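Local atomic coordinates of PRESAN domain-containing protein (Plasmodium falciparum, PDB entry 7D2W), a protein that is of uncertain function but belongs to the PHIST family of Plasmodium falciparum and probably acts through protein binding, using a four-helix bundle fold. Residues M127-R138 against C159-L170. Sequence-based numbering, arbitrary orientation. Where two conformers were deposited one is given.
Sequences MVSTLETEQTNR and CIDEFDKLHTDL
The Phe163 ring carries the methyl CD2 of Leu131 over one face, a CH-pi contact with CD2 3.6 Å from the ring centroid. Gln135 OE1 lies at the ring edge, 3.3 Å from Phe163 CD2, and the amide plane stands 76° to the ring. Val128 O also meets the edge, near CZ. The pair is the antiparallel packing of helices 117-144 and 149-181 in the four-helix bundle, with local axes 10.9 Å apart. Phe163 is a knob in the hole formed by Val128, Leu131, Glu132 and Gln135. Val128 answers it among Phe163, Leu166, His167 and Leu170, and its CG1 reaches the edge of the His167 imidazole, whose NE2 is hydrogen-bonded to Thr83. Cys79 of helix 65-93 also touches Phe163. Leu166 CD2 packs on Leu131 CD2 at 3.7 Å, while its CD1 meets Met127 CB.

Toward Cys159 the contact turns polar. Gln135 runs out extended (chi2 -174°), and its amide lies against CB and SG of Cys159. Gln135 NE2 donates to Cys159 O at 3.1 Å and to Glu162 OE1 at 3.0 Å. Its OE1 accepts from Lys75, so both ends of this buried amide are bonded and its rotation is fixed. Cys159 O also accepts from Phe163 N in the helix, and the two donors come from opposite faces of the carbonyl plane. Arg138 NH1 bridges Glu134 OE2 at 2.9 Å and, weakly, Glu162 OE1. This arginine probably offsets the repulsion between the two carboxylates. A water joins Arg138 NH2 to Glu162 OE1. That OE1 takes the Gln135 NE2 hydrogen from above its carboxylate plane, 52° out of it.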
# COMPACT_ATOMS: atom_id res chain seq x y z
N MET A 127 1.89 -3.12 -15.91
CA MET A 127 0.99 -2.45 -14.97
C MET A 127 1.47 -1.02 -14.67
O MET A 127 0.68 -0.07 -14.71
CB MET A 127 0.85 -3.26 -13.67
CG MET A 127 0.09 -4.61 -13.83
SD MET A 127 -1.56 -4.41 -14.52
CE MET A 127 -2.39 -3.58 -13.14
N VAL A 128 2.76 -0.84 -14.40
CA VAL A 128 3.21 0.50 -14.01
C VAL A 128 3.22 1.44 -15.21
O VAL A 128 2.85 2.61 -15.10
CB VAL A 128 4.58 0.48 -13.28
CG1 VAL A 128 4.50 -0.35 -11.99
CG2 VAL A 128 5.72 0.02 -14.18
N SER A 129 3.61 0.94 -16.39
CA SER A 129 3.65 1.85 -17.53
C SER A 129 2.24 2.27 -17.93
O SER A 129 2.02 3.44 -18.28
CB SER A 129 4.40 1.21 -18.70
OG SER A 129 3.60 0.20 -19.28
N THR A 130 1.26 1.37 -17.84
CA THR A 130 -0.11 1.75 -18.16
C THR A 130 -0.67 2.72 -17.12
O THR A 130 -1.41 3.65 -17.47
CB THR A 130 -1.00 0.51 -18.24
OG1 THR A 130 -0.49 -0.39 -19.24
CG2 THR A 130 -2.41 0.91 -18.62
N LEU A 131 -0.31 2.53 -15.84
CA LEU A 131 -0.79 3.47 -14.84
C LEU A 131 -0.19 4.86 -15.06
O LEU A 131 -0.89 5.87 -14.93
CB LEU A 131 -0.47 2.98 -13.42
CG LEU A 131 -0.96 3.89 -12.27
CD1 LEU A 131 -2.47 4.17 -12.32
CD2 LEU A 131 -0.60 3.30 -10.91
N GLU A 132 1.09 4.92 -15.42
CA GLU A 132 1.73 6.21 -15.66
C GLU A 132 1.02 6.97 -16.79
O GLU A 132 0.72 8.16 -16.66
CB GLU A 132 3.22 6.00 -15.97
CG GLU A 132 4.02 7.27 -16.16
CD GLU A 132 5.50 6.99 -16.37
OE1 GLU A 132 6.15 6.42 -15.45
OE2 GLU A 132 6.01 7.33 -17.45
N THR A 133 0.71 6.28 -17.89
CA THR A 133 0.01 6.92 -19.00
C THR A 133 -1.36 7.41 -18.57
O THR A 133 -1.76 8.54 -18.90
CB THR A 133 -0.12 5.93 -20.17
OG1 THR A 133 1.18 5.57 -20.64
CG2 THR A 133 -0.92 6.56 -21.30
N GLU A 134 -2.12 6.58 -17.86
CA GLU A 134 -3.46 6.96 -17.42
C GLU A 134 -3.41 8.16 -16.48
O GLU A 134 -4.21 9.09 -16.62
CB GLU A 134 -4.14 5.77 -16.74
CG GLU A 134 -5.45 6.12 -16.06
CD GLU A 134 -5.70 5.29 -14.81
OE1 GLU A 134 -5.81 4.05 -14.92
OE2 GLU A 134 -5.78 5.89 -13.71
N GLN A 135 -2.48 8.17 -15.53
CA GLN A 135 -2.36 9.31 -14.62
C GLN A 135 -1.96 10.58 -15.36
O GLN A 135 -2.51 11.65 -15.09
CB GLN A 135 -1.36 8.99 -13.51
CG GLN A 135 -1.92 7.96 -12.53
CD GLN A 135 -1.01 7.73 -11.35
OE1 GLN A 135 0.14 8.17 -11.33
NE2 GLN A 135 -1.53 7.05 -10.33
N THR A 136 -0.98 10.50 -16.26
CA THR A 136 -0.56 11.68 -17.00
C THR A 136 -1.72 12.28 -17.79
O THR A 136 -1.89 13.50 -17.84
CB THR A 136 0.61 11.33 -17.92
OG1 THR A 136 1.75 11.04 -17.12
CG2 THR A 136 0.94 12.50 -18.87
N ASN A 137 -2.54 11.42 -18.41
CA ASN A 137 -3.70 11.93 -19.15
C ASN A 137 -4.68 12.63 -18.23
O ASN A 137 -5.20 13.70 -18.57
CB ASN A 137 -4.40 10.78 -19.89
CG ASN A 137 -3.58 10.26 -21.04
OD1 ASN A 137 -2.68 10.93 -21.53
ND2 ASN A 137 -3.89 9.04 -21.49
N ARG A 138 -4.96 12.03 -17.07
CA ARG A 138 -5.82 12.69 -16.09
C ARG A 138 -5.20 14.00 -15.62
O ARG A 138 -5.93 14.97 -15.35
CB ARG A 138 -6.08 11.75 -14.90
CG ARG A 138 -7.06 10.60 -15.23
CD ARG A 138 -6.98 9.44 -14.22
NE ARG A 138 -7.12 9.89 -12.83
CZ ARG A 138 -6.53 9.31 -11.79
NH1 ARG A 138 -5.76 8.22 -11.94
NH2 ARG A 138 -6.71 9.81 -10.57
N CYS A 159 -2.29 10.31 -6.88
CA CYS A 159 -1.61 9.49 -7.88
C CYS A 159 -0.41 8.75 -7.29
O CYS A 159 -0.17 7.58 -7.61
CB CYS A 159 -1.15 10.35 -9.05
SG CYS A 159 -2.50 10.77 -10.15
N ILE A 160 0.35 9.42 -6.43
CA ILE A 160 1.48 8.74 -5.79
C ILE A 160 0.97 7.64 -4.87
O ILE A 160 1.50 6.52 -4.87
CB ILE A 160 2.35 9.78 -5.06
CG1 ILE A 160 3.03 10.67 -6.11
CG2 ILE A 160 3.43 9.10 -4.17
CD1 ILE A 160 3.68 11.92 -5.50
N ASP A 161 -0.10 7.91 -4.10
CA ASP A 161 -0.71 6.87 -3.27
C ASP A 161 -1.16 5.69 -4.12
O ASP A 161 -1.03 4.53 -3.71
CB ASP A 161 -1.93 7.40 -2.51
CG ASP A 161 -1.59 8.49 -1.51
OD1 ASP A 161 -0.45 8.56 -1.04
OD2 ASP A 161 -2.52 9.26 -1.17
N GLU A 162 -1.75 5.96 -5.28
CA GLU A 162 -2.21 4.90 -6.16
C GLU A 162 -1.05 4.05 -6.68
O GLU A 162 -1.17 2.82 -6.81
CB GLU A 162 -3.01 5.49 -7.33
CG GLU A 162 -3.64 4.46 -8.25
CD GLU A 162 -4.47 5.08 -9.35
OE1 GLU A 162 -4.33 6.31 -9.58
OE2 GLU A 162 -5.26 4.34 -9.98
N PHE A 163 0.08 4.69 -6.99
CA PHE A 163 1.28 3.94 -7.37
C PHE A 163 1.81 3.11 -6.20
O PHE A 163 2.30 1.99 -6.40
CB PHE A 163 2.36 4.89 -7.89
CG PHE A 163 2.61 4.74 -9.36
CD1 PHE A 163 3.38 3.68 -9.83
CD2 PHE A 163 2.04 5.62 -10.28
CE1 PHE A 163 3.58 3.51 -11.20
CE2 PHE A 163 2.25 5.46 -11.65
CZ PHE A 163 3.01 4.40 -12.11
N ASP A 164 1.76 3.66 -4.98
CA ASP A 164 2.18 2.87 -3.83
C ASP A 164 1.30 1.64 -3.66
O ASP A 164 1.80 0.56 -3.31
CB ASP A 164 2.16 3.72 -2.56
CG ASP A 164 3.26 4.77 -2.53
OD1 ASP A 164 4.21 4.69 -3.35
OD2 ASP A 164 3.15 5.67 -1.67
N LYS A 165 -0.00 1.78 -3.89
CA LYS A 165 -0.89 0.63 -3.78
C LYS A 165 -0.61 -0.38 -4.88
O LYS A 165 -0.62 -1.59 -4.63
CB LYS A 165 -2.36 1.05 -3.81
CG LYS A 165 -3.32 -0.16 -4.01
CD LYS A 165 -4.52 -0.16 -3.09
CE LYS A 165 -5.38 -1.43 -3.29
NZ LYS A 165 -4.75 -2.72 -2.80
N LEU A 166 -0.34 0.08 -6.10
CA LEU A 166 -0.00 -0.86 -7.17
C LEU A 166 1.29 -1.60 -6.83
O LEU A 166 1.37 -2.82 -7.00
CB LEU A 166 0.11 -0.13 -8.52
CG LEU A 166 0.66 -0.99 -9.66
CD1 LEU A 166 -0.23 -2.17 -9.94
CD2 LEU A 166 0.84 -0.16 -10.93
N HIS A 167 2.31 -0.88 -6.36
CA HIS A 167 3.56 -1.55 -5.99
C HIS A 167 3.33 -2.56 -4.88
O HIS A 167 3.95 -3.63 -4.86
CB HIS A 167 4.61 -0.52 -5.57
CG HIS A 167 5.15 0.30 -6.70
ND1 HIS A 167 5.61 1.59 -6.54
CD2 HIS A 167 5.31 0.01 -8.02
CE1 HIS A 167 6.03 2.06 -7.70
NE2 HIS A 167 5.85 1.12 -8.61
N THR A 168 2.45 -2.24 -3.94
CA THR A 168 2.11 -3.18 -2.88
C THR A 168 1.40 -4.40 -3.46
O THR A 168 1.73 -5.54 -3.12
CB THR A 168 1.24 -2.49 -1.83
OG1 THR A 168 1.96 -1.40 -1.27
CG2 THR A 168 0.85 -3.47 -0.70
N ASP A 169 0.41 -4.17 -4.33
CA ASP A 169 -0.33 -5.27 -4.94
C ASP A 169 0.61 -6.22 -5.67
O ASP A 169 0.48 -7.45 -5.55
CB ASP A 169 -1.39 -4.73 -5.90
CG ASP A 169 -2.58 -4.14 -5.17
OD1 ASP A 169 -2.61 -4.19 -3.93
OD2 ASP A 169 -3.47 -3.60 -5.85
N LEU A 170 1.54 -5.67 -6.45
CA LEU A 170 2.48 -6.51 -7.19
C LEU A 170 3.40 -7.28 -6.25
O LEU A 170 3.67 -8.46 -6.47
CB LEU A 170 3.30 -5.64 -8.16
CG LEU A 170 2.53 -5.09 -9.36
CD1 LEU A 170 3.35 -4.02 -10.10
CD2 LEU A 170 2.18 -6.23 -10.30
O HOH W 1 -5.39 8.18 -8.31